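Local atomic coordinates of putative extracellular solute-binding protein (Bordetella bronchiseptica, PDB entry 4P56), a protein that binds mandelate and probably serves as the periplasmic solute-binding component of a TRAP transporter, capturing small organic acids for uptake. Residues G75-V80 with T88-A93; W122-K127 with A330-E335; Y144-G149 with F208-S213; I223-E228 with E289-K294. All blocks are in the same frame, centred on the assembly; numbering follows the deposited sequence.

How the interactions relate
Interaction 3 lies at the mandelate site, its centre about 7 Å from the centre of the chain; the other three are arranged around it. Interaction 1 is its direct neighbour on one side: their centres are about 18 Å apart, and Phe89 CD2 packs 3.7 Å from Tyr144 OH, both residues belonging to one three-stranded antiparallel sheet. Interaction 4 lies the other way, its centre about 15 Å from that of interaction 3, on the six-stranded mixed sheet that also holds strand 206-210. Interactions 1 and 4 fall on opposite sides of the chain's centre, their centres about 32 Å apart. Interaction 2 packs helix 325-340 onto helix 114-129, about 6 Å at the nearest atoms from both interaction 1 and interaction 3.

Interaction 1 of 4, residues G75-V80 with T88-A93; sequences GHFDAV and TFVSHA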
loop_
_atom_site.group_PDB
_atom_site.type_symbol
_atom_site.label_atom_id
_atom_site.label_comp_id
_atom_site.label_asym_id
_atom_site.label_seq_id
_atom_site.Cartn_x
_atom_site.Cartn_y
_atom_site.Cartn_z
ATOM N N GLY A 75 11.080 -2.752 10.417
ATOM C CA GLY A 75 11.137 -3.163 11.813
ATOM C C GLY A 75 9.859 -2.943 12.602
ATOM O O GLY A 75 9.710 -3.411 13.735
ATOM N N HIS A 76 8.919 -2.230 12.014
ATOM C CA HIS A 76 7.692 -1.904 12.723
ATOM C C HIS A 76 6.809 -3.128 13.026
ATOM O O HIS A 76 6.065 -3.113 13.996
ATOM C CB HIS A 76 6.903 -0.804 11.985
ATOM C CG HIS A 76 7.324 0.594 12.368
ATOM N ND1 HIS A 76 8.521 1.147 11.976
ATOM C CD2 HIS A 76 6.704 1.528 13.132
ATOM C CE1 HIS A 76 8.615 2.378 12.467
ATOM N NE2 HIS A 76 7.537 2.624 13.185
ATOM N N PHE A 77 6.895 -4.198 12.243
ATOM C CA PHE A 77 6.072 -5.363 12.547
ATOM C C PHE A 77 6.546 -5.971 13.876
ATOM O O PHE A 77 5.756 -6.206 14.804
ATOM C CB PHE A 77 6.168 -6.404 11.426
ATOM C CG PHE A 77 5.202 -7.542 11.599
ATOM C CD1 PHE A 77 5.452 -8.533 12.510
ATOM C CD2 PHE A 77 4.035 -7.604 10.863
ATOM C CE1 PHE A 77 4.551 -9.570 12.715
ATOM C CE2 PHE A 77 3.120 -8.669 11.048
ATOM C CZ PHE A 77 3.382 -9.631 11.972
ATOM N N ASP A 78 7.844 -6.240 13.961
ATOM C CA ASP A 78 8.419 -6.775 15.196
ATOM C C ASP A 78 8.263 -5.813 16.396
ATOM O O ASP A 78 8.118 -6.272 17.532
ATOM C CB ASP A 78 9.895 -7.135 15.001
ATOM C CG ASP A 78 10.082 -8.393 14.152
ATOM O OD1 ASP A 78 9.159 -9.224 14.129
ATOM O OD2 ASP A 78 11.127 -8.526 13.488
ATOM N N ALA A 79 8.315 -4.506 16.156
ATOM C CA ALA A 79 8.115 -3.542 17.252
ATOM C C ALA A 79 6.779 -3.817 17.910
ATOM O O ALA A 79 6.672 -3.816 19.147
ATOM C CB ALA A 79 8.186 -2.126 16.765
ATOM N N VAL A 80 5.764 -4.099 17.099
ATOM C CA VAL A 80 4.446 -4.425 17.662
ATOM C C VAL A 80 4.443 -5.797 18.343
ATOM O O VAL A 80 3.992 -5.931 19.501
ATOM C CB VAL A 80 3.310 -4.280 16.590
ATOM C CG1 VAL A 80 2.009 -4.879 17.079
ATOM C CG2 VAL A 80 3.129 -2.823 16.264
ATOM N N THR A 88 0.706 -0.133 14.843
ATOM C CA THR A 88 1.365 0.503 13.732
ATOM C C THR A 88 0.744 0.089 12.413
ATOM O O THR A 88 -0.208 -0.674 12.394
ATOM C CB THR A 88 2.869 0.173 13.690
ATOM O OG1 THR A 88 3.510 1.131 12.862
ATOM C CG2 THR A 88 3.093 -1.204 13.126
ATOM N N PHE A 89 1.309 0.608 11.324
ATOM C CA PHE A 89 0.999 0.112 9.976
ATOM C C PHE A 89 2.267 -0.410 9.319
ATOM O O PHE A 89 3.367 0.097 9.579
ATOM C CB PHE A 89 0.380 1.209 9.115
ATOM C CG PHE A 89 1.246 2.420 8.975
ATOM C CD1 PHE A 89 1.303 3.375 9.975
ATOM C CD2 PHE A 89 2.009 2.604 7.840
ATOM C CE1 PHE A 89 2.121 4.504 9.859
ATOM C CE2 PHE A 89 2.833 3.740 7.713
ATOM C CZ PHE A 89 2.874 4.682 8.705
ATOM N N VAL A 90 2.124 -1.440 8.491
ATOM C CA VAL A 90 3.285 -2.036 7.844
ATOM C C VAL A 90 2.961 -2.231 6.384
ATOM O O VAL A 90 1.817 -2.515 6.045
ATOM C CB VAL A 90 3.652 -3.413 8.469
ATOM C CG1 VAL A 90 4.123 -3.256 9.900
ATOM C CG2 VAL A 90 2.476 -4.376 8.395
ATOM N N SER A 91 3.964 -2.084 5.525
ATOM C CA SER A 91 3.752 -2.339 4.119
ATOM C C SER A 91 4.062 -3.795 3.795
ATOM O O SER A 91 5.123 -4.284 4.110
ATOM C CB SER A 91 4.622 -1.459 3.223
ATOM O OG SER A 91 4.516 -1.945 1.881
ATOM N N HIS A 92 3.134 -4.439 3.108
ATOM C CA HIS A 92 3.300 -5.825 2.727
ATOM C C HIS A 92 4.452 -6.016 1.770
ATOM O O HIS A 92 5.015 -7.102 1.682
ATOM C CB HIS A 92 2.003 -6.330 2.136
ATOM C CG HIS A 92 0.980 -6.548 3.187
ATOM N ND1 HIS A 92 -0.336 -6.160 3.057
ATOM C CD2 HIS A 92 1.083 -7.136 4.393
ATOM C CE1 HIS A 92 -0.995 -6.474 4.155
ATOM N NE2 HIS A 92 -0.155 -7.077 4.982
ATOM N N ALA A 93 4.831 -4.944 1.097
ATOM C CA ALA A 93 5.994 -4.971 0.216
ATOM C C ALA A 93 7.336 -5.106 0.951
ATOM O O ALA A 93 8.343 -5.466 0.343
ATOM C CB ALA A 93 6.013 -3.687 -0.672
#
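His76 and Thr88 meet at about a right angle, the CD2 corner of the imidazole coming 3.2 Å from the threonine OG1. The hydroxyl stands oblique to the ring, and both groups are fixed by a common outside partner: His76 NE2 bonds to the Ser32 hydroxyl, Thr88 OG1 to the Ser32 carbonyl. His76 ND1 is held in turn by the carbonyl of Asn72, so both ring nitrogens have partners and the flip of the ring is set. With OG1 of Thr88 anti to the backbone N (chi1 -162°), its methyl CG2 is left to face the helix, where it touches Val80 CG2 at 3.5 Å. This is helix 76-81 against strand 87-91, an edge strand of the three-stranded antiparallel sheet; over residues 76-80 and 88-91 the axes come within 8.3 Å, with 144° between their N-to-C directions. Further along the strand, Val90 directs CG1 at the first turn of the helix, 3.7 Å from Phe77 N and 4.1 Å from Phe77 CB. Its other methyl, CG2, lies at the edge of the Phe77 ring, near the ring plane. Phe89, between the two inward residues, turns its CB off the helix; its ring meets that of Trp34, a residue of the mandelate pocket, the planes about 35° apart, and Trp34 NE1 bonds to the Phe89 carbonyl.

Interaction 2 of 4, residues W122-K127 with A330-E335; sequences WDTYEK and ASFRAE
Chi1 of Thr124 (-63°) sets OG1 anti to the carbonyl carbon and aims it across at Phe332, where it lies 3.3 Å from CB and in the plane of the ring at its edge. Glu335 reaches back the other way as a fully extended chain, CG anti to the backbone N (chi1 -180°), and delivers its carboxylate to that of Asp123. The two carboxylates are nearly coplanar, with Asp123 OD2 only 2.5 Å from Glu335 OE2, close enough that one acid group probably carries a proton; Arg264, in a salt bridge with Asp123, would ease the charge. One water links the two helices, donating to Thr124 OG1 and, at 2.8 Å, to Glu335 OE1 while also bonding Ser331 OG. A second water links Ser331 OG to Lys127 NZ. Thr124 OG1 is further bonded to the carbonyl of Ala120. Helices 114-129 and 325-340 pack here nearly antiparallel, 155° between segments 122-127 and 330-335, with Phe332 edge-to-face on Phe104, while Trp122 and Tyr125 turn to strand 139-145 and Trp122 also touches helix 263-285.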
loop_
_atom_site.group_PDB
_atom_site.type_symbol
_atom_site.label_atom_id
_atom_site.label_comp_id
_atom_site.label_asym_id
_atom_site.label_seq_id
_atom_site.Cartn_x
_atom_site.Cartn_y
_atom_site.Cartn_z
ATOM N N TRP A 122 -9.503 -5.936 1.699
ATOM C CA TRP A 122 -9.838 -6.381 3.048
ATOM C C TRP A 122 -10.955 -7.415 3.041
ATOM O O TRP A 122 -10.872 -8.421 3.733
ATOM C CB TRP A 122 -10.226 -5.220 3.975
ATOM C CG TRP A 122 -10.823 -5.779 5.225
ATOM C CD1 TRP A 122 -12.127 -5.759 5.595
ATOM C CD2 TRP A 122 -10.121 -6.525 6.234
ATOM N NE1 TRP A 122 -12.285 -6.443 6.785
ATOM C CE2 TRP A 122 -11.065 -6.922 7.192
ATOM C CE3 TRP A 122 -8.774 -6.894 6.406
ATOM C CZ2 TRP A 122 -10.716 -7.668 8.323
ATOM C CZ3 TRP A 122 -8.421 -7.644 7.506
ATOM C CH2 TRP A 122 -9.383 -8.021 8.468
ATOM N N ASP A 123 -12.023 -7.159 2.310
ATOM C CA ASP A 123 -13.164 -8.065 2.351
ATOM C C ASP A 123 -12.689 -9.449 1.898
ATOM O O ASP A 123 -13.086 -10.472 2.460
ATOM C CB ASP A 123 -14.318 -7.564 1.471
ATOM C CG ASP A 123 -15.135 -6.434 2.126
ATOM O OD1 ASP A 123 -14.988 -6.198 3.339
ATOM O OD2 ASP A 123 -15.952 -5.779 1.427
ATOM N N THR A 124 -11.811 -9.483 0.905
ATOM C CA THR A 124 -11.354 -10.766 0.345
ATOM C C THR A 124 -10.448 -11.460 1.375
ATOM O O THR A 124 -10.596 -12.667 1.636
ATOM C CB THR A 124 -10.600 -10.532 -0.965
ATOM O OG1 THR A 124 -11.492 -9.942 -1.945
ATOM C CG2 THR A 124 -10.032 -11.826 -1.513
ATOM N N TYR A 125 -9.511 -10.690 1.937
ATOM C CA TYR A 125 -8.541 -11.200 2.915
ATOM C C TYR A 125 -9.260 -11.755 4.149
ATOM O O TYR A 125 -8.976 -12.848 4.611
ATOM C CB TYR A 125 -7.523 -10.101 3.332
ATOM C CG TYR A 125 -6.192 -10.686 3.816
ATOM C CD1 TYR A 125 -6.016 -11.056 5.126
ATOM C CD2 TYR A 125 -5.157 -10.940 2.926
ATOM C CE1 TYR A 125 -4.814 -11.628 5.568
ATOM C CE2 TYR A 125 -3.965 -11.518 3.350
ATOM C CZ TYR A 125 -3.800 -11.856 4.678
ATOM O OH TYR A 125 -2.610 -12.443 5.101
ATOM N N GLU A 126 -10.203 -10.984 4.661
ATOM C CA GLU A 126 -10.992 -11.405 5.805
ATOM C C GLU A 126 -11.775 -12.698 5.517
ATOM O O GLU A 126 -11.784 -13.609 6.326
ATOM C CB GLU A 126 -11.965 -10.282 6.151
ATOM C CG GLU A 126 -13.008 -10.701 7.149
ATOM C CD GLU A 126 -13.951 -9.583 7.482
ATOM O OE1 GLU A 126 -14.735 -9.158 6.589
ATOM O OE2 GLU A 126 -13.882 -9.134 8.639
ATOM N N LYS A 127 -12.446 -12.760 4.373
ATOM C CA LYS A 127 -13.286 -13.927 4.069
ATOM C C LYS A 127 -12.487 -15.196 3.757
ATOM O O LYS A 127 -12.896 -16.280 4.122
ATOM C CB LYS A 127 -14.219 -13.608 2.887
ATOM C CG LYS A 127 -15.077 -14.817 2.439
ATOM C CD LYS A 127 -16.194 -14.324 1.568
ATOM C CE LYS A 127 -17.240 -15.381 1.267
ATOM N NZ LYS A 127 -18.260 -14.779 0.364
ATOM N N ALA A 330 -11.766 -14.450 -7.696
ATOM C CA ALA A 330 -13.030 -14.138 -8.335
ATOM C C ALA A 330 -13.844 -13.163 -7.482
ATOM O O ALA A 330 -14.490 -12.258 -7.988
ATOM C CB ALA A 330 -13.810 -15.428 -8.578
ATOM N N SER A 331 -13.799 -13.351 -6.173
ATOM C CA SER A 331 -14.536 -12.498 -5.276
ATOM C C SER A 331 -13.984 -11.069 -5.302
ATOM O O SER A 331 -14.731 -10.086 -5.392
ATOM C CB SER A 331 -14.420 -13.065 -3.866
ATOM O OG SER A 331 -15.200 -12.314 -2.953
ATOM N N PHE A 332 -12.665 -10.965 -5.196
ATOM C CA PHE A 332 -12.023 -9.661 -5.252
ATOM C C PHE A 332 -12.379 -8.939 -6.563
ATOM O O PHE A 332 -12.688 -7.768 -6.542
ATOM C CB PHE A 332 -10.524 -9.776 -5.118
ATOM C CG PHE A 332 -9.790 -8.497 -5.429
ATOM C CD1 PHE A 332 -9.684 -7.479 -4.475
ATOM C CD2 PHE A 332 -9.171 -8.324 -6.659
ATOM C CE1 PHE A 332 -8.994 -6.308 -4.758
ATOM C CE2 PHE A 332 -8.474 -7.140 -6.945
ATOM C CZ PHE A 332 -8.383 -6.143 -5.993
ATOM N N ARG A 333 -12.308 -9.641 -7.691
ATOM C CA ARG A 333 -12.523 -8.998 -8.993
ATOM C C ARG A 333 -13.930 -8.535 -9.143
ATOM O O ARG A 333 -14.178 -7.469 -9.727
ATOM C CB ARG A 333 -12.157 -9.932 -10.148
ATOM C CG ARG A 333 -10.661 -10.062 -10.239
ATOM C CD ARG A 333 -10.189 -11.148 -11.166
ATOM N NE ARG A 333 -8.765 -10.943 -11.312
ATOM C CZ ARG A 333 -7.927 -11.770 -11.918
ATOM N NH1 ARG A 333 -8.369 -12.913 -12.448
ATOM N NH2 ARG A 333 -6.640 -11.435 -11.975
ATOM N N ALA A 334 -14.867 -9.342 -8.652
ATOM C CA ALA A 334 -16.272 -8.988 -8.786
ATOM C C ALA A 334 -16.543 -7.770 -7.929
ATOM O O ALA A 334 -17.225 -6.832 -8.342
ATOM C CB ALA A 334 -17.147 -10.126 -8.352
ATOM N N GLU A 335 -15.967 -7.765 -6.740
ATOM C CA GLU A 335 -16.255 -6.691 -5.800
ATOM C C GLU A 335 -15.630 -5.351 -6.226
ATOM O O GLU A 335 -16.269 -4.296 -6.123
ATOM C CB GLU A 335 -15.792 -7.080 -4.404
ATOM C CG GLU A 335 -16.071 -5.994 -3.377
ATOM C CD GLU A 335 -15.719 -6.419 -1.966
ATOM O OE1 GLU A 335 -15.291 -7.586 -1.779
ATOM O OE2 GLU A 335 -15.884 -5.584 -1.053
HETATM O O HOH W 1 -14.163 -10.125 -1.742
HETATM O O HOH W 2 -17.322 -13.593 -2.028
#

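Interaction 3 of 4, residues Y144-G149 with F208-S213; sequences YAHGPG and FFPAES. With RMN ((R)-mandelic acid), chain D.
The mandelate pocket is lined here by His146, Phe209 and Ser213, and Pro210 backs the pocket histidine, the two side chains crossing at about a right angle. Pro210 CG sits 3.8 Å from the centroid of the His146 ring, 9° off the normal, a CH-pi contact over the face. His146 ND1 donates to the Gly147 carbonyl oxygen, 2.7 Å away and within 2° of the ring plane, which fixes the rotation of the imidazole. That leaves the NE2 side for the ligand, whose O8 lies in plane at the ring edge, 3.4 Å from NE2. Here strand 206-210 of the six-stranded mixed sheet gives way to helix 211-216. Nearby, Pro148 O takes a CA-H...O contact from Pro210 CA, 3.6 Å apart; it also accepts from a water, 2.7 Å away, which in turn accepts from Ala211 N. Phe209 CE1 approaches the carboxylate O11 of mandelate at 3.6 Å, and Ser213 OG its aromatic C5. Arg170, Tyr94 and Asp236 hydrogen-bond the ligand, and Arg170 also makes a cation-pi contact with Phe209.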
loop_
_atom_site.group_PDB
_atom_site.type_symbol
_atom_site.label_atom_id
_atom_site.label_comp_id
_atom_site.label_asym_id
_atom_site.label_seq_id
_atom_site.Cartn_x
_atom_site.Cartn_y
_atom_site.Cartn_z
ATOM N N TYR A 144 -5.439 -1.958 3.933
ATOM C CA TYR A 144 -5.838 -0.981 2.941
ATOM C C TYR A 144 -4.792 -1.017 1.813
ATOM O O TYR A 144 -3.751 -1.644 1.934
ATOM C CB TYR A 144 -5.960 0.446 3.548
ATOM C CG TYR A 144 -4.680 0.986 4.184
ATOM C CD1 TYR A 144 -3.658 1.494 3.413
ATOM C CD2 TYR A 144 -4.505 0.972 5.546
ATOM C CE1 TYR A 144 -2.495 1.975 3.982
ATOM C CE2 TYR A 144 -3.344 1.450 6.134
ATOM C CZ TYR A 144 -2.341 1.942 5.342
ATOM O OH TYR A 144 -1.179 2.419 5.915
ATOM N N ALA A 145 -5.080 -0.311 0.734
ATOM C CA ALA A 145 -4.161 -0.239 -0.406
ATOM C C ALA A 145 -4.078 1.203 -0.816
ATOM O O ALA A 145 -5.018 1.958 -0.566
ATOM C CB ALA A 145 -4.688 -1.062 -1.543
ATOM N N HIS A 146 -2.977 1.606 -1.448
ATOM C CA HIS A 146 -2.939 2.937 -2.018
ATOM C C HIS A 146 -3.534 2.949 -3.432
ATOM O O HIS A 146 -4.076 1.940 -3.901
ATOM C CB HIS A 146 -1.525 3.567 -1.927
ATOM C CG HIS A 146 -0.442 2.927 -2.766
ATOM N ND1 HIS A 146 -0.522 2.766 -4.139
ATOM C CD2 HIS A 146 0.823 2.559 -2.431
ATOM C CE1 HIS A 146 0.614 2.268 -4.592
ATOM N NE2 HIS A 146 1.453 2.131 -3.573
ATOM N N GLY A 147 -3.442 4.083 -4.101
ATOM C CA GLY A 147 -4.058 4.221 -5.402
ATOM C C GLY A 147 -3.225 3.620 -6.506
ATOM O O GLY A 147 -2.244 2.929 -6.246
ATOM N N PRO A 148 -3.630 3.864 -7.754
ATOM C CA PRO A 148 -2.942 3.361 -8.934
ATOM C C PRO A 148 -1.478 3.777 -8.923
ATOM O O PRO A 148 -1.181 4.963 -8.741
ATOM C CB PRO A 148 -3.644 4.074 -10.095
ATOM C CG PRO A 148 -4.926 4.550 -9.568
ATOM C CD PRO A 148 -4.837 4.646 -8.088
ATOM N N GLY A 149 -0.594 2.812 -9.123
ATOM C CA GLY A 149 0.839 3.077 -9.180
ATOM C C GLY A 149 1.202 3.722 -10.509
ATOM O O GLY A 149 0.631 3.414 -11.568
ATOM N N PHE A 208 8.530 3.982 -8.478
ATOM C CA PHE A 208 7.148 3.523 -8.624
ATOM C C PHE A 208 6.458 4.042 -7.361
ATOM O O PHE A 208 6.820 3.660 -6.247
ATOM C CB PHE A 208 7.049 1.972 -8.703
ATOM C CG PHE A 208 7.359 1.380 -10.067
ATOM C CD1 PHE A 208 7.775 2.158 -11.118
ATOM C CD2 PHE A 208 7.236 -0.014 -10.283
ATOM C CE1 PHE A 208 8.048 1.593 -12.351
ATOM C CE2 PHE A 208 7.499 -0.566 -11.497
ATOM C CZ PHE A 208 7.912 0.242 -12.543
ATOM N N PHE A 209 5.516 4.964 -7.538
ATOM C CA PHE A 209 4.731 5.527 -6.435
ATOM C C PHE A 209 3.321 5.828 -6.946
ATOM O O PHE A 209 3.121 5.972 -8.161
ATOM C CB PHE A 209 5.330 6.864 -6.016
ATOM C CG PHE A 209 6.159 6.833 -4.753
ATOM C CD1 PHE A 209 5.982 5.866 -3.782
ATOM C CD2 PHE A 209 7.070 7.836 -4.523
ATOM C CE1 PHE A 209 6.729 5.889 -2.616
ATOM C CE2 PHE A 209 7.834 7.858 -3.350
ATOM C CZ PHE A 209 7.649 6.880 -2.404
ATOM N N PRO A 210 2.346 5.952 -6.029
ATOM C CA PRO A 210 1.065 6.535 -6.417
ATOM C C PRO A 210 1.222 8.051 -6.543
ATOM O O PRO A 210 2.264 8.592 -6.178
ATOM C CB PRO A 210 0.153 6.185 -5.251
ATOM C CG PRO A 210 1.076 6.247 -4.064
ATOM C CD PRO A 210 2.421 5.738 -4.570
ATOM N N ALA A 211 0.228 8.717 -7.104
ATOM C CA ALA A 211 0.345 10.134 -7.394
ATOM C C ALA A 211 0.737 10.994 -6.182
ATOM O O ALA A 211 1.554 11.874 -6.296
ATOM C CB ALA A 211 -0.935 10.631 -7.973
ATOM N N GLU A 212 0.118 10.752 -5.030
ATOM C CA GLU A 212 0.275 11.642 -3.881
ATOM C C GLU A 212 1.732 11.736 -3.431
ATOM O O GLU A 212 2.188 12.777 -2.947
ATOM C CB GLU A 212 -0.624 11.193 -2.706
ATOM C CG GLU A 212 -0.176 9.910 -1.968
ATOM C CD GLU A 212 0.976 10.180 -0.962
ATOM O OE1 GLU A 212 1.781 9.260 -0.723
ATOM O OE2 GLU A 212 1.085 11.314 -0.471
ATOM N N SER A 213 2.453 10.643 -3.633
ATOM C CA SER A 213 3.794 10.486 -3.135
ATOM C C SER A 213 4.763 11.412 -3.852
ATOM O O SER A 213 5.724 11.866 -3.246
ATOM C CB SER A 213 4.235 9.031 -3.318
ATOM O OG SER A 213 3.303 8.146 -2.699
HETATM C C1 RMN D . 4.424 3.241 -0.049
HETATM C C2 RMN D . 4.487 3.571 1.297
HETATM C C3 RMN D . 4.074 4.816 1.738
HETATM C C4 RMN D . 3.630 5.765 0.833
HETATM C C5 RMN D . 3.576 5.444 -0.521
HETATM C C6 RMN D . 3.970 4.186 -0.948
HETATM C C7 RMN D . 4.891 1.893 -0.526
HETATM C C10 RMN D . 6.213 2.059 -1.214
HETATM O O8 RMN D . 4.052 1.334 -1.462
HETATM O O11 RMN D . 6.298 2.303 -2.466
HETATM O O12 RMN D . 7.273 2.014 -0.520
HETATM O O HOH W 3 -2.277 7.268 -7.904
#

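Interaction 4 of 4, residues I223-E228 with E289-K294; sequences IRHATE and EIELVK
Strands 225-228 and 291-294 form a parallel pair at the edge of the six-stranded mixed sheet, 291-294 being the outermost strand. The bonding runs as a regular ladder: Arg224 O receives Glu291 N at 2.8 Å, Glu291 O takes Ala226 N, Ala226 O takes Val293 N, and Val293 O takes Glu228 N at 2.9 Å. Ahead of it, Arg224 curls back through bends at chi2 and chi3 so that NE and NH2 together grip the single carbonyl oxygen of Glu289, each at 2.9 Å and with that oxygen in the guanidinium plane. On the other side Arg224 and His225 both face Thr153 of strand 149-153, a classic beta bulge at the start of strand 225-228. One sheet face carries Ala226, whose CB meets Ile290 CG2 and Leu292 CD1, both at 4.0 Å, and Glu228, whose OE1 passes 3.5 Å from Leu292 CD1 while its OE2 is salt-bridged to Arg282 of helix 263-285. The other face holds Thr227 beside Val293, pointing the same way, with Thr227 OG1 bonded to the Val158 carbonyl; there too His225 crosses Glu291 obliquely, the imidazole and carboxylate planes 54° apart. A water bridges His225 ND1 and Glu291 O.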
loop_
_atom_site.group_PDB
_atom_site.type_symbol
_atom_site.label_atom_id
_atom_site.label_comp_id
_atom_site.label_asym_id
_atom_site.label_seq_id
_atom_site.Cartn_x
_atom_site.Cartn_y
_atom_site.Cartn_z
ATOM N N ILE A 223 11.612 14.850 -10.376
ATOM C CA ILE A 223 10.886 14.047 -11.352
ATOM C C ILE A 223 10.358 14.951 -12.477
ATOM O O ILE A 223 9.680 15.936 -12.212
ATOM C CB ILE A 223 9.704 13.318 -10.686
ATOM C CG1 ILE A 223 10.193 12.292 -9.656
ATOM C CG2 ILE A 223 8.801 12.643 -11.717
ATOM C CD1 ILE A 223 11.041 11.154 -10.216
ATOM N N ARG A 224 10.680 14.614 -13.725
ATOM C CA ARG A 224 10.165 15.351 -14.880
ATOM C C ARG A 224 9.274 14.524 -15.819
ATOM O O ARG A 224 8.822 15.031 -16.843
ATOM C CB ARG A 224 11.315 15.932 -15.722
ATOM C CG ARG A 224 12.326 16.741 -14.937
ATOM C CD ARG A 224 11.704 17.960 -14.273
ATOM N NE ARG A 224 10.952 18.781 -15.216
ATOM C CZ ARG A 224 11.420 19.849 -15.870
ATOM N NH1 ARG A 224 12.672 20.282 -15.703
ATOM N NH2 ARG A 224 10.613 20.502 -16.697
ATOM N N HIS A 225 9.044 13.258 -15.483
ATOM C CA HIS A 225 8.334 12.354 -16.385
ATOM C C HIS A 225 7.456 11.416 -15.587
ATOM O O HIS A 225 7.841 10.955 -14.511
ATOM C CB HIS A 225 9.331 11.542 -17.206
ATOM C CG HIS A 225 10.254 12.383 -18.039
ATOM N ND1 HIS A 225 9.953 12.785 -19.323
ATOM C CD2 HIS A 225 11.482 12.887 -17.769
ATOM C CE1 HIS A 225 10.948 13.510 -19.803
ATOM N NE2 HIS A 225 11.883 13.600 -18.875
ATOM N N ALA A 226 6.258 11.167 -16.090
ATOM C CA ALA A 226 5.349 10.223 -15.447
ATOM C C ALA A 226 4.520 9.516 -16.505
ATOM O O ALA A 226 3.990 10.170 -17.419
ATOM C CB ALA A 226 4.408 10.956 -14.470
ATOM N N THR A 227 4.357 8.204 -16.349
ATOM C CA THR A 227 3.471 7.425 -17.218
ATOM C C THR A 227 2.431 6.738 -16.378
ATOM O O THR A 227 2.750 6.002 -15.457
ATOM C CB THR A 227 4.244 6.394 -18.049
ATOM O OG1 THR A 227 5.174 7.106 -18.884
ATOM C CG2 THR A 227 3.274 5.572 -18.931
ATOM N N GLU A 228 1.179 7.033 -16.677
ATOM C CA GLU A 228 0.063 6.475 -15.943
ATOM C C GLU A 228 -0.523 5.348 -16.754
ATOM O O GLU A 228 -0.428 5.336 -17.975
ATOM C CB GLU A 228 -1.007 7.529 -15.710
ATOM C CG GLU A 228 -0.565 8.696 -14.854
ATOM C CD GLU A 228 -1.719 9.621 -14.605
ATOM O OE1 GLU A 228 -1.896 10.556 -15.403
ATOM O OE2 GLU A 228 -2.499 9.374 -13.651
ATOM N N GLU A 289 5.255 21.001 -15.925
ATOM C CA GLU A 289 6.686 20.822 -15.723
ATOM C C GLU A 289 7.058 19.340 -15.823
ATOM O O GLU A 289 8.184 18.979 -16.146
ATOM C CB GLU A 289 7.118 21.466 -14.404
ATOM C CG GLU A 289 6.425 22.845 -14.203
ATOM C CD GLU A 289 7.293 23.909 -13.553
ATOM O OE1 GLU A 289 8.505 23.678 -13.359
ATOM O OE2 GLU A 289 6.755 24.999 -13.244
ATOM N N ILE A 290 6.083 18.484 -15.580
ATOM C CA ILE A 290 6.243 17.061 -15.794
ATOM C C ILE A 290 5.692 16.720 -17.154
ATOM O O ILE A 290 4.626 17.209 -17.512
ATOM C CB ILE A 290 5.449 16.286 -14.750
ATOM C CG1 ILE A 290 6.091 16.480 -13.380
ATOM C CG2 ILE A 290 5.404 14.804 -15.084
ATOM C CD1 ILE A 290 5.215 15.965 -12.235
ATOM N N GLU A 291 6.417 15.905 -17.918
ATOM C CA GLU A 291 5.869 15.371 -19.164
ATOM C C GLU A 291 5.007 14.166 -18.843
ATOM O O GLU A 291 5.492 13.087 -18.490
ATOM C CB GLU A 291 6.951 14.976 -20.162
ATOM C CG GLU A 291 6.361 14.481 -21.482
ATOM C CD GLU A 291 7.394 13.967 -22.471
ATOM O OE1 GLU A 291 8.608 13.995 -22.158
ATOM O OE2 GLU A 291 6.984 13.551 -23.580
ATOM N N LEU A 292 3.703 14.345 -18.989
ATOM C CA LEU A 292 2.749 13.362 -18.519
ATOM C C LEU A 292 2.281 12.457 -19.664
ATOM O O LEU A 292 1.745 12.931 -20.664
ATOM C CB LEU A 292 1.565 14.102 -17.921
ATOM C CG LEU A 292 0.477 13.220 -17.313
ATOM C CD1 LEU A 292 1.027 12.346 -16.183
ATOM C CD2 LEU A 292 -0.686 14.087 -16.794
ATOM N N VAL A 293 2.472 11.153 -19.511
ATOM C CA VAL A 293 2.115 10.196 -20.554
ATOM C C VAL A 293 0.973 9.316 -20.075
ATOM O O VAL A 293 0.932 8.928 -18.902
ATOM C CB VAL A 293 3.341 9.322 -20.924
ATOM C CG1 VAL A 293 2.980 8.255 -21.950
ATOM C CG2 VAL A 293 4.451 10.191 -21.446
ATOM N N LYS A 294 0.024 9.038 -20.967
ATOM C CA LYS A 294 -0.945 7.969 -20.737
ATOM C C LYS A 294 -0.459 6.768 -21.529
ATOM O O LYS A 294 -0.313 6.841 -22.744
ATOM C CB LYS A 294 -2.347 8.357 -21.189
ATOM C CG LYS A 294 -3.391 7.250 -20.971
ATOM C CD LYS A 294 -4.814 7.796 -21.147
ATOM C CE LYS A 294 -5.899 6.743 -20.926
ATOM N NZ LYS A 294 -6.125 5.854 -22.107
HETATM O O HOH W 4 9.560 17.326 -18.790
HETATM O O HOH W 5 7.373 11.494 -19.954
HETATM O O HOH W 6 -1.412 10.353 -17.878
#